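Local coordinates for globin protein (Ramazzottius varieornatus, PDB 5ZIQ) that binds a heme whose iron takes a histidine on each axial side and, as a member of the globin family, may bind oxygen, though its physiological role is unknown, at residues A[33-38]-A[136-141]; A[48-53]-A[128-133]; A[110-115]-A[163-168]. One frame throughout, in Å; residues are numbered along the deposited sequence.

Contact 1: residues A[33-38]-A[136-141]; sequences KSWKTF and FALQTT
L138 sets one methyl squarely on the ring of F38, and this CH-pi contact is the centre of a helix-on-helix junction in the all-helical globin fold, where helix 25-38 packs against helix 127-142. The two short segments run nearly perpendicular, at 80°, with axes 10.8 Å apart, and F38 does most of the spanning. Its CG lies anti to the backbone N (chi1 -178°), which swings the ring off its own helix and toward the other. L138 CD2 stands over the middle of one face, 3.5 Å from the centroid and only 11° off the normal. The same methyl also reaches W35, whose CZ3 is 4.1 Å from L138 CD2, so one leucine branch serves two aromatic rings. The two ring planes are steeply inclined, with F38 CD2 above the rim of the indole and W35 CZ2 near the phenyl plane at its edge. At the polar end of the indole, NE1 is satisfied by D93 of helix 79-97, and I89 of that helix also touches F38. The far rim of the phenyl ring rests on A137, F38 CZ being 3.9 Å from A137 CB. T141 lies along the CD1-CE1 side of the ring with CB, CG2 and OG1, the exposed member of the group. Its hydroxyl turns back along the helix: T141 OG1 donates to A137 O at 2.8 Å, from the opposite face of the carbonyl plane to T141 N, while F38 CE1 lies 3.5 Å from the same A137 O.

Contact 2: residues A[48-53]-A[128-133]; sequences EMLLKL and ERMEKC. With HEM (protoporphyrin IX containing Fe), chain E.
M49 and C133 bring their helices together with CA atoms just 4.8 Å apart, the axes of 48-53 and 128-133 approaching to 8.9 Å at an angle of 117°. The small C133 side chain is consistent with so close an approach. C133 points at the other helix and enters the turn between M49 and L53: its CB packs on the M49 carbonyl oxygen, and its sulfur lies along the backbone of L53, with C133 SG 3.3 Å from L53 N. K52 adds its CB and CG beside that sulfur, then bends away at chi2, its charged end making a cation-pi contact with F136.

Farther toward the heme the helices diverge and longer side chains take over. M49 and M130 meet across the gap at about a right angle, methyl to thioether, with M49 CE 3.8 Å from M130 SD. M130 is bent at both chi2 (60°) and chi3 (70°), which folds its chain back and carries CE to L53 CD2 at 3.9 Å, with L50 CD2 at a similar distance. L53 divides its two methyls: CD1 touches R129 CB, CD2 touches the M130 methyl, and both lie on the heme vinyl, L53 CD1 being 3.7 Å from HEM CBB. M130 supplies the complementary surface, its CB 3.6 Å from HEM CMC, and it also touches the iron ligand H88. This is the meeting of the globin B and G helices beside the heme pocket.

No hydrogen bond or salt bridge crosses between the segments. Cohesion therefore comes from methyls, thioethers and a thiol, giving the vinyl-bearing side of the porphyrin an apolar wall.

Contact 3: residues A[110-115]-A[163-168]; sequences KRVGRQ and EKIREG. With HEM (protoporphyrin IX containing Fe), chain E; SO4 (sulfate ion), chain G.
Two glycines, G113 and G168, let the backbones of these helices touch almost directly, and a pair of CA-H...O contacts bridges them in opposite directions. G168 CA lies 3.3 Å from K110 O, and G113 CA approaches I165 O to 3.2 Å, each with 151° at the hydrogen. With only hydrogens on the two facing CA atoms, the segment axes come to 6.2 Å, crossing at -52°. I165 fits its CG2 against the bare backbone of G113 and, 4.0 Å away, V112 CG1. This is the crossing of the F and H helices of the globin fold, helix 102-115 with helix 148-170, and its inner side belongs to the heme pocket. There I165 CD1 meets a vinyl group, 3.5 Å from HEM CBC, while V112 CG1 lies by the porphyrin and its carbonyl holds ND1 of the iron ligand H116. Outside, K110 lays its CG over the K164 carbonyl and, in one of two conformers, reaches obliquely to E167 in a long salt bridge, K110 NZ to E167 OE2 3.9 Å. K164 continues the network with a long ion pair to E167 and a weak hydrogen bond to E163. Away from the crossing, a sulfate, probably from the crystallisation liquor, sits between R111 and R114: R111 NE and NH2 both grip SO4 O1 (2.9 Å from NH2), while R114 NH1, in one of two conformers, adds only a weak bond to SO4 O2.

Contacts 1 and 2 are neighbours on helix 127-142, with centres 14 Å apart, and contact 2 is nested along the chain inside the loop closed by contact 1. They touch directly: A137 CB of contact 1 packs 3.9 Å from M49 CG of contact 2. Contact 3 lies across the molecule from contact 1, about 23 Å between centres, and its segments alternate with those of both other contacts along the chain. The heme joins contacts 2 and 3, whose nearest atoms are about 6 Å apart without touching: the side chain of M130 is about 4 Å from that of H88, and the side chain of V112 about 4 Å from that of H116, the two axial ligands.

Contact 1: residues A[33-38]-A[136-141]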
# COMPACT_ATOMS: atom_id res chain seq x y z
N LYS A 33 -11.77 -9.72 6.50
CA LYS A 33 -12.77 -10.21 5.52
C LYS A 33 -12.74 -9.42 4.23
O LYS A 33 -12.78 -9.99 3.13
CB LYS A 33 -14.19 -10.12 6.06
CG LYS A 33 -14.67 -11.19 7.01
CD LYS A 33 -16.22 -11.16 7.01
CE LYS A 33 -16.82 -9.81 7.46
NZ LYS A 33 -18.26 -9.91 7.84
N SER A 34 -12.68 -8.09 4.35
CA SER A 34 -12.68 -7.22 3.19
C SER A 34 -11.42 -7.41 2.35
O SER A 34 -11.47 -7.52 1.12
CB SER A 34 -12.79 -5.77 3.65
OG SER A 34 -12.67 -4.90 2.56
N TRP A 35 -10.29 -7.49 3.04
CA TRP A 35 -9.02 -7.67 2.36
C TRP A 35 -8.97 -9.00 1.63
O TRP A 35 -8.34 -9.07 0.58
CB TRP A 35 -7.84 -7.57 3.33
CG TRP A 35 -6.55 -7.51 2.60
CD1 TRP A 35 -5.73 -8.54 2.31
CD2 TRP A 35 -5.95 -6.33 2.04
NE1 TRP A 35 -4.64 -8.09 1.61
CE2 TRP A 35 -4.74 -6.73 1.44
CE3 TRP A 35 -6.29 -4.96 2.02
CZ2 TRP A 35 -3.87 -5.82 0.80
CZ3 TRP A 35 -5.43 -4.06 1.41
CH2 TRP A 35 -4.24 -4.48 0.80
N LYS A 36 -9.59 -10.03 2.20
CA LYS A 36 -9.56 -11.35 1.57
C LYS A 36 -10.15 -11.22 0.16
O LYS A 36 -9.56 -11.71 -0.81
CB LYS A 36 -10.29 -12.44 2.41
CG LYS A 36 -10.12 -13.86 1.84
CD LYS A 36 -8.66 -14.25 1.81
CE LYS A 36 -8.46 -15.70 1.41
NZ LYS A 36 -7.05 -15.97 1.00
N THR A 37 -11.26 -10.50 0.05
CA THR A 37 -11.86 -10.21 -1.25
C THR A 37 -10.91 -9.42 -2.18
O THR A 37 -10.67 -9.81 -3.34
CB THR A 37 -13.20 -9.49 -1.08
OG1 THR A 37 -14.04 -10.30 -0.25
CG2 THR A 37 -13.88 -9.24 -2.43
N PHE A 38 -10.36 -8.33 -1.67
CA PHE A 38 -9.46 -7.48 -2.44
C PHE A 38 -8.22 -8.22 -2.95
O PHE A 38 -7.71 -7.94 -4.05
CB PHE A 38 -9.02 -6.32 -1.54
CG PHE A 38 -8.12 -5.33 -2.21
CD1 PHE A 38 -8.57 -4.57 -3.30
CD2 PHE A 38 -6.80 -5.16 -1.77
CE1 PHE A 38 -7.73 -3.64 -3.91
CE2 PHE A 38 -5.96 -4.23 -2.37
CZ PHE A 38 -6.42 -3.46 -3.44
N PHE A 136 -7.82 4.21 -3.68
CA PHE A 136 -8.37 4.14 -5.04
C PHE A 136 -8.54 2.70 -5.51
O PHE A 136 -9.59 2.34 -6.05
CB PHE A 136 -7.50 4.91 -6.03
CG PHE A 136 -7.99 4.81 -7.45
CD1 PHE A 136 -9.16 5.47 -7.85
CD2 PHE A 136 -7.31 4.03 -8.38
CE1 PHE A 136 -9.60 5.38 -9.16
CE2 PHE A 136 -7.75 3.93 -9.69
CZ PHE A 136 -8.91 4.59 -10.08
N ALA A 137 -7.51 1.88 -5.32
CA ALA A 137 -7.58 0.49 -5.74
C ALA A 137 -8.65 -0.26 -4.96
O ALA A 137 -9.39 -1.06 -5.53
CB ALA A 137 -6.23 -0.19 -5.63
N LEU A 138 -8.71 -0.01 -3.65
CA LEU A 138 -9.77 -0.60 -2.81
C LEU A 138 -11.18 -0.21 -3.28
O LEU A 138 -12.01 -1.08 -3.46
CB LEU A 138 -9.56 -0.22 -1.34
CG LEU A 138 -8.40 -0.93 -0.63
CD1 LEU A 138 -8.05 -0.17 0.64
CD2 LEU A 138 -8.75 -2.39 -0.32
N GLN A 139 -11.42 1.08 -3.49
CA GLN A 139 -12.74 1.57 -3.96
C GLN A 139 -13.11 0.92 -5.27
O GLN A 139 -14.23 0.43 -5.44
CB GLN A 139 -12.70 3.06 -4.23
CG GLN A 139 -12.55 3.94 -3.02
CD GLN A 139 -12.55 5.41 -3.38
OE1 GLN A 139 -11.89 5.85 -4.34
NE2 GLN A 139 -13.27 6.19 -2.60
N THR A 140 -12.18 0.95 -6.21
CA THR A 140 -12.44 0.51 -7.58
C THR A 140 -12.70 -1.00 -7.62
O THR A 140 -13.62 -1.47 -8.30
CB THR A 140 -11.27 0.88 -8.52
OG1 THR A 140 -10.98 2.27 -8.37
CG2 THR A 140 -11.62 0.61 -9.98
N THR A 141 -11.93 -1.75 -6.85
CA THR A 141 -12.00 -3.20 -6.89
C THR A 141 -13.18 -3.71 -6.07
O THR A 141 -13.92 -4.59 -6.52
CB THR A 141 -10.69 -3.81 -6.36
OG1 THR A 141 -9.60 -3.32 -7.16
CG2 THR A 141 -10.71 -5.32 -6.39

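Contact 2: residues A[48-53]-A[128-133]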
# COMPACT_ATOMS: atom_id res chain seq x y z
N GLU A 48 -2.60 -0.96 -10.52
CA GLU A 48 -3.57 0.13 -10.38
C GLU A 48 -3.03 1.24 -9.48
O GLU A 48 -3.11 2.42 -9.82
CB GLU A 48 -4.90 -0.40 -9.82
CG GLU A 48 -5.76 -1.18 -10.80
CD GLU A 48 -7.09 -1.61 -10.20
OE1 GLU A 48 -7.99 -1.99 -10.96
OE2 GLU A 48 -7.23 -1.56 -8.95
N MET A 49 -2.43 0.84 -8.36
CA MET A 49 -1.88 1.81 -7.39
C MET A 49 -0.82 2.68 -8.00
O MET A 49 -0.88 3.91 -7.83
CB MET A 49 -1.31 1.11 -6.19
CG MET A 49 -2.38 0.39 -5.40
SD MET A 49 -1.68 -0.64 -4.12
CE MET A 49 -0.94 0.70 -3.20
N LEU A 50 0.16 2.06 -8.67
CA LEU A 50 1.26 2.84 -9.26
C LEU A 50 0.79 3.74 -10.38
O LEU A 50 1.21 4.89 -10.44
CB LEU A 50 2.42 1.96 -9.73
CG LEU A 50 3.25 1.28 -8.62
CD1 LEU A 50 4.40 0.52 -9.25
CD2 LEU A 50 3.78 2.21 -7.54
N LEU A 51 -0.10 3.25 -11.24
CA LEU A 51 -0.66 4.09 -12.30
C LEU A 51 -1.42 5.27 -11.70
O LEU A 51 -1.30 6.39 -12.23
CB LEU A 51 -1.54 3.28 -13.27
CG LEU A 51 -0.77 2.21 -14.05
CD1 LEU A 51 -1.73 1.37 -14.87
CD2 LEU A 51 0.39 2.75 -14.89
N LYS A 52 -2.13 5.07 -10.59
CA LYS A 52 -2.82 6.17 -9.92
C LYS A 52 -1.81 7.16 -9.33
O LYS A 52 -1.99 8.39 -9.45
CB LYS A 52 -3.81 5.67 -8.87
CG LYS A 52 -4.68 6.76 -8.25
CD LYS A 52 -5.63 7.38 -9.26
CE LYS A 52 -6.76 8.08 -8.54
NZ LYS A 52 -7.68 8.75 -9.49
N LEU A 53 -0.74 6.65 -8.73
CA LEU A 53 0.31 7.54 -8.20
C LEU A 53 0.83 8.49 -9.27
O LEU A 53 1.02 9.69 -9.03
CB LEU A 53 1.47 6.72 -7.63
CG LEU A 53 2.61 7.51 -6.98
CD1 LEU A 53 2.20 8.22 -5.69
CD2 LEU A 53 3.78 6.57 -6.72
N GLU A 128 2.80 8.97 2.36
CA GLU A 128 1.37 9.27 2.46
C GLU A 128 0.67 9.32 1.08
O GLU A 128 -0.51 9.02 0.98
CB GLU A 128 1.14 10.57 3.26
CG GLU A 128 -0.31 10.87 3.62
CD GLU A 128 -0.47 12.12 4.47
OE1 GLU A 128 0.44 12.99 4.47
OE2 GLU A 128 -1.52 12.24 5.14
N ARG A 129 1.42 9.65 0.03
CA ARG A 129 0.86 9.67 -1.33
C ARG A 129 0.39 8.29 -1.78
O ARG A 129 -0.54 8.17 -2.57
CB ARG A 129 1.89 10.22 -2.32
CG ARG A 129 2.22 11.69 -2.09
CD ARG A 129 3.30 12.18 -3.04
NE ARG A 129 3.41 13.64 -2.94
CZ ARG A 129 4.13 14.40 -3.77
NH1 ARG A 129 4.14 15.72 -3.62
NH2 ARG A 129 4.81 13.85 -4.77
N MET A 130 1.01 7.24 -1.26
CA MET A 130 0.61 5.90 -1.63
C MET A 130 -0.74 5.55 -1.01
O MET A 130 -1.46 4.72 -1.57
CB MET A 130 1.68 4.89 -1.22
CG MET A 130 1.54 3.51 -1.86
SD MET A 130 1.61 3.49 -3.65
CE MET A 130 3.33 3.87 -3.96
N GLU A 131 -1.09 6.18 0.12
CA GLU A 131 -2.39 5.92 0.79
C GLU A 131 -3.60 6.13 -0.11
O GLU A 131 -4.44 5.25 -0.20
CB GLU A 131 -2.58 6.80 2.04
CG GLU A 131 -1.51 6.63 3.08
CD GLU A 131 -1.82 7.39 4.35
OE1 GLU A 131 -2.90 8.01 4.49
OE2 GLU A 131 -0.95 7.39 5.21
N LYS A 132 -3.67 7.29 -0.77
CA LYS A 132 -4.77 7.60 -1.69
C LYS A 132 -4.82 6.60 -2.82
O LYS A 132 -5.88 6.27 -3.30
CB LYS A 132 -4.64 9.02 -2.28
CG LYS A 132 -5.27 10.14 -1.45
CD LYS A 132 -4.83 11.53 -1.91
CE LYS A 132 -5.82 12.17 -2.88
NZ LYS A 132 -5.80 13.64 -2.79
N CYS A 133 -3.65 6.11 -3.24
CA CYS A 133 -3.57 5.14 -4.33
C CYS A 133 -4.10 3.78 -3.93
O CYS A 133 -4.84 3.16 -4.69
CB CYS A 133 -2.14 5.03 -4.85
SG CYS A 133 -1.55 6.60 -5.48
CHA HEM E . 11.09 0.26 -3.37
CHB HEM E . 9.06 4.37 -4.91
CHC HEM E . 6.07 4.13 -1.03
CHD HEM E . 7.06 -0.61 -0.82
C1A HEM E . 10.85 1.42 -4.07
C2A HEM E . 11.69 1.94 -5.09
C3A HEM E . 11.13 3.10 -5.53
C4A HEM E . 9.93 3.30 -4.80
CMA HEM E . 11.66 3.99 -6.62
CAA HEM E . 12.98 1.31 -5.58
CBA HEM E . 12.88 0.93 -7.06
CGA HEM E . 11.92 -0.21 -7.25
O1A HEM E . 11.99 -1.22 -6.52
O2A HEM E . 11.04 -0.15 -8.13
C1B HEM E . 8.09 4.69 -3.94
C2B HEM E . 7.39 5.92 -3.90
C3B HEM E . 6.55 5.89 -2.82
C4B HEM E . 6.74 4.57 -2.19
CMB HEM E . 7.57 7.07 -4.87
CAB HEM E . 5.62 6.94 -2.37
CBB HEM E . 4.86 7.56 -3.27
C1C HEM E . 5.99 2.79 -0.68
C2C HEM E . 5.02 2.19 0.13
C3C HEM E . 5.30 0.83 0.16
C4C HEM E . 6.45 0.60 -0.63
CMC HEM E . 3.89 2.90 0.83
CAC HEM E . 4.57 -0.25 0.86
CBC HEM E . 3.61 0.00 1.72
C1D HEM E . 8.29 -0.70 -1.47
C2D HEM E . 9.07 -1.95 -1.44
C3D HEM E . 10.19 -1.71 -2.15
C4D HEM E . 10.09 -0.31 -2.60
CMD HEM E . 8.67 -3.24 -0.74
CAD HEM E . 11.32 -2.69 -2.41
CBD HEM E . 12.46 -2.36 -1.45
CGD HEM E . 13.63 -3.29 -1.65
O1D HEM E . 13.47 -4.35 -2.29
O2D HEM E . 14.76 -3.00 -1.18
NA HEM E . 9.80 2.28 -3.88
NB HEM E . 7.68 3.96 -2.91
NC HEM E . 6.85 1.82 -1.11
ND HEM E . 8.94 0.25 -2.18
FE HEM E . 8.35 2.03 -2.52

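Contact 3: residues A[110-115]-A[163-168]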
# COMPACT_ATOMS: atom_id res chain seq x y z
N LYS A 110 8.63 -1.37 9.30
CA LYS A 110 9.82 -0.51 9.46
C LYS A 110 10.87 -0.83 8.40
O LYS A 110 11.51 0.08 7.89
CB LYS A 110 10.40 -0.61 10.88
CG LYS A 110 9.47 -0.04 11.94
CD LYS A 110 9.96 -0.29 13.35
CE LYS A 110 8.84 -0.06 14.35
NZ LYS A 110 9.31 -0.25 15.75
N ARG A 111 11.01 -2.11 8.01
CA ARG A 111 11.92 -2.46 6.91
C ARG A 111 11.55 -1.73 5.60
O ARG A 111 12.44 -1.19 4.93
CB ARG A 111 11.95 -3.96 6.69
CG ARG A 111 12.79 -4.36 5.47
CD ARG A 111 13.08 -5.83 5.39
NE ARG A 111 14.08 -6.19 6.38
CZ ARG A 111 13.87 -6.98 7.43
NH1 ARG A 111 12.69 -7.54 7.64
NH2 ARG A 111 14.88 -7.21 8.26
N VAL A 112 10.26 -1.68 5.26
CA VAL A 112 9.81 -0.99 4.04
C VAL A 112 10.30 0.46 4.09
O VAL A 112 10.85 0.97 3.11
CB VAL A 112 8.27 -1.00 3.94
CG1 VAL A 112 7.78 -0.10 2.81
CG2 VAL A 112 7.75 -2.42 3.73
N GLY A 113 10.12 1.12 5.23
CA GLY A 113 10.57 2.51 5.36
C GLY A 113 12.07 2.65 5.18
O GLY A 113 12.52 3.53 4.45
N ARG A 114 12.83 1.77 5.84
CA ARG A 114 14.29 1.77 5.74
C ARG A 114 14.77 1.55 4.30
O ARG A 114 15.80 2.09 3.89
CB ARG A 114 14.88 0.73 6.68
CG ARG A 114 16.39 0.57 6.63
CD ARG A 114 16.93 0.05 7.96
NE ARG A 114 15.87 -0.42 8.85
CZ ARG A 114 15.31 -1.62 8.77
NH1 ARG A 114 15.71 -2.48 7.84
NH2 ARG A 114 14.35 -1.97 9.62
N GLN A 115 13.99 0.80 3.52
CA GLN A 115 14.31 0.52 2.12
C GLN A 115 14.19 1.72 1.17
O GLN A 115 14.72 1.64 0.07
CB GLN A 115 13.51 -0.67 1.60
CG GLN A 115 13.95 -1.99 2.21
CD GLN A 115 12.99 -3.11 1.90
OE1 GLN A 115 11.77 -2.91 1.85
NE2 GLN A 115 13.51 -4.30 1.69
N GLU A 163 2.52 5.43 9.37
CA GLU A 163 3.28 5.87 10.51
C GLU A 163 4.44 4.91 10.81
O GLU A 163 5.56 5.35 11.08
CB GLU A 163 2.37 6.09 11.71
CG GLU A 163 2.97 6.96 12.81
CD GLU A 163 3.85 6.20 13.78
OE1 GLU A 163 4.92 6.75 14.14
OE2 GLU A 163 3.48 5.07 14.19
N LYS A 164 4.19 3.60 10.71
CA LYS A 164 5.25 2.62 11.01
C LYS A 164 6.31 2.60 9.93
O LYS A 164 7.50 2.47 10.22
CB LYS A 164 4.68 1.21 11.25
CG LYS A 164 3.65 1.13 12.36
CD LYS A 164 4.12 1.81 13.64
CE LYS A 164 3.07 1.70 14.74
NZ LYS A 164 3.52 2.31 16.02
N ILE A 165 5.87 2.71 8.68
CA ILE A 165 6.80 2.82 7.55
C ILE A 165 7.68 4.07 7.74
O ILE A 165 8.89 3.98 7.61
CB ILE A 165 6.06 2.83 6.19
CG1 ILE A 165 5.42 1.45 5.97
CG2 ILE A 165 7.03 3.14 5.05
CD1 ILE A 165 4.43 1.38 4.82
N ARG A 166 7.07 5.19 8.11
CA ARG A 166 7.82 6.42 8.35
C ARG A 166 8.84 6.29 9.48
O ARG A 166 9.96 6.80 9.35
CB ARG A 166 6.86 7.57 8.61
CG ARG A 166 6.13 8.02 7.36
CD ARG A 166 5.21 9.18 7.69
NE ARG A 166 5.98 10.25 8.31
CZ ARG A 166 5.46 11.38 8.78
NH1 ARG A 166 4.15 11.60 8.72
NH2 ARG A 166 6.26 12.29 9.33
N GLU A 167 8.47 5.57 10.55
CA GLU A 167 9.40 5.28 11.66
C GLU A 167 10.64 4.55 11.17
O GLU A 167 11.76 4.89 11.55
CB GLU A 167 8.73 4.42 12.74
CG GLU A 167 7.78 5.17 13.66
CD GLU A 167 7.13 4.26 14.69
OE1 GLU A 167 6.23 4.74 15.40
OE2 GLU A 167 7.52 3.08 14.82
N GLY A 168 10.43 3.56 10.29
CA GLY A 168 11.54 2.82 9.71
C GLY A 168 12.43 3.71 8.87
O GLY A 168 13.63 3.59 8.93
CHA HEM E . 11.09 0.26 -3.37
CHB HEM E . 9.06 4.37 -4.91
CHC HEM E . 6.07 4.13 -1.03
CHD HEM E . 7.06 -0.61 -0.82
C1A HEM E . 10.85 1.42 -4.07
C2A HEM E . 11.69 1.94 -5.09
C3A HEM E . 11.13 3.10 -5.53
C4A HEM E . 9.93 3.30 -4.80
CMA HEM E . 11.66 3.99 -6.62
CAA HEM E . 12.98 1.31 -5.58
CBA HEM E . 12.88 0.93 -7.06
CGA HEM E . 11.92 -0.21 -7.25
O1A HEM E . 11.99 -1.22 -6.52
O2A HEM E . 11.04 -0.15 -8.13
C1B HEM E . 8.09 4.69 -3.94
C2B HEM E . 7.39 5.92 -3.90
C3B HEM E . 6.55 5.89 -2.82
C4B HEM E . 6.74 4.57 -2.19
CMB HEM E . 7.57 7.07 -4.87
CAB HEM E . 5.62 6.94 -2.37
CBB HEM E . 4.86 7.56 -3.27
C1C HEM E . 5.99 2.79 -0.68
C2C HEM E . 5.02 2.19 0.13
C3C HEM E . 5.30 0.83 0.16
C4C HEM E . 6.45 0.60 -0.63
CMC HEM E . 3.89 2.90 0.83
CAC HEM E . 4.57 -0.25 0.86
CBC HEM E . 3.61 0.00 1.72
C1D HEM E . 8.29 -0.70 -1.47
C2D HEM E . 9.07 -1.95 -1.44
C3D HEM E . 10.19 -1.71 -2.15
C4D HEM E . 10.09 -0.31 -2.60
CMD HEM E . 8.67 -3.24 -0.74
CAD HEM E . 11.32 -2.69 -2.41
CBD HEM E . 12.46 -2.36 -1.45
CGD HEM E . 13.63 -3.29 -1.65
O1D HEM E . 13.47 -4.35 -2.29
O2D HEM E . 14.76 -3.00 -1.18
NA HEM E . 9.80 2.28 -3.88
NB HEM E . 7.68 3.96 -2.91
NC HEM E . 6.85 1.82 -1.11
ND HEM E . 8.94 0.25 -2.18
FE HEM E . 8.35 2.03 -2.52
S SO4 G . 17.50 -4.65 6.39
O1 SO4 G . 16.73 -5.05 7.59
O2 SO4 G . 16.80 -3.56 5.68
O3 SO4 G . 18.84 -4.18 6.82
O4 SO4 G . 17.64 -5.81 5.48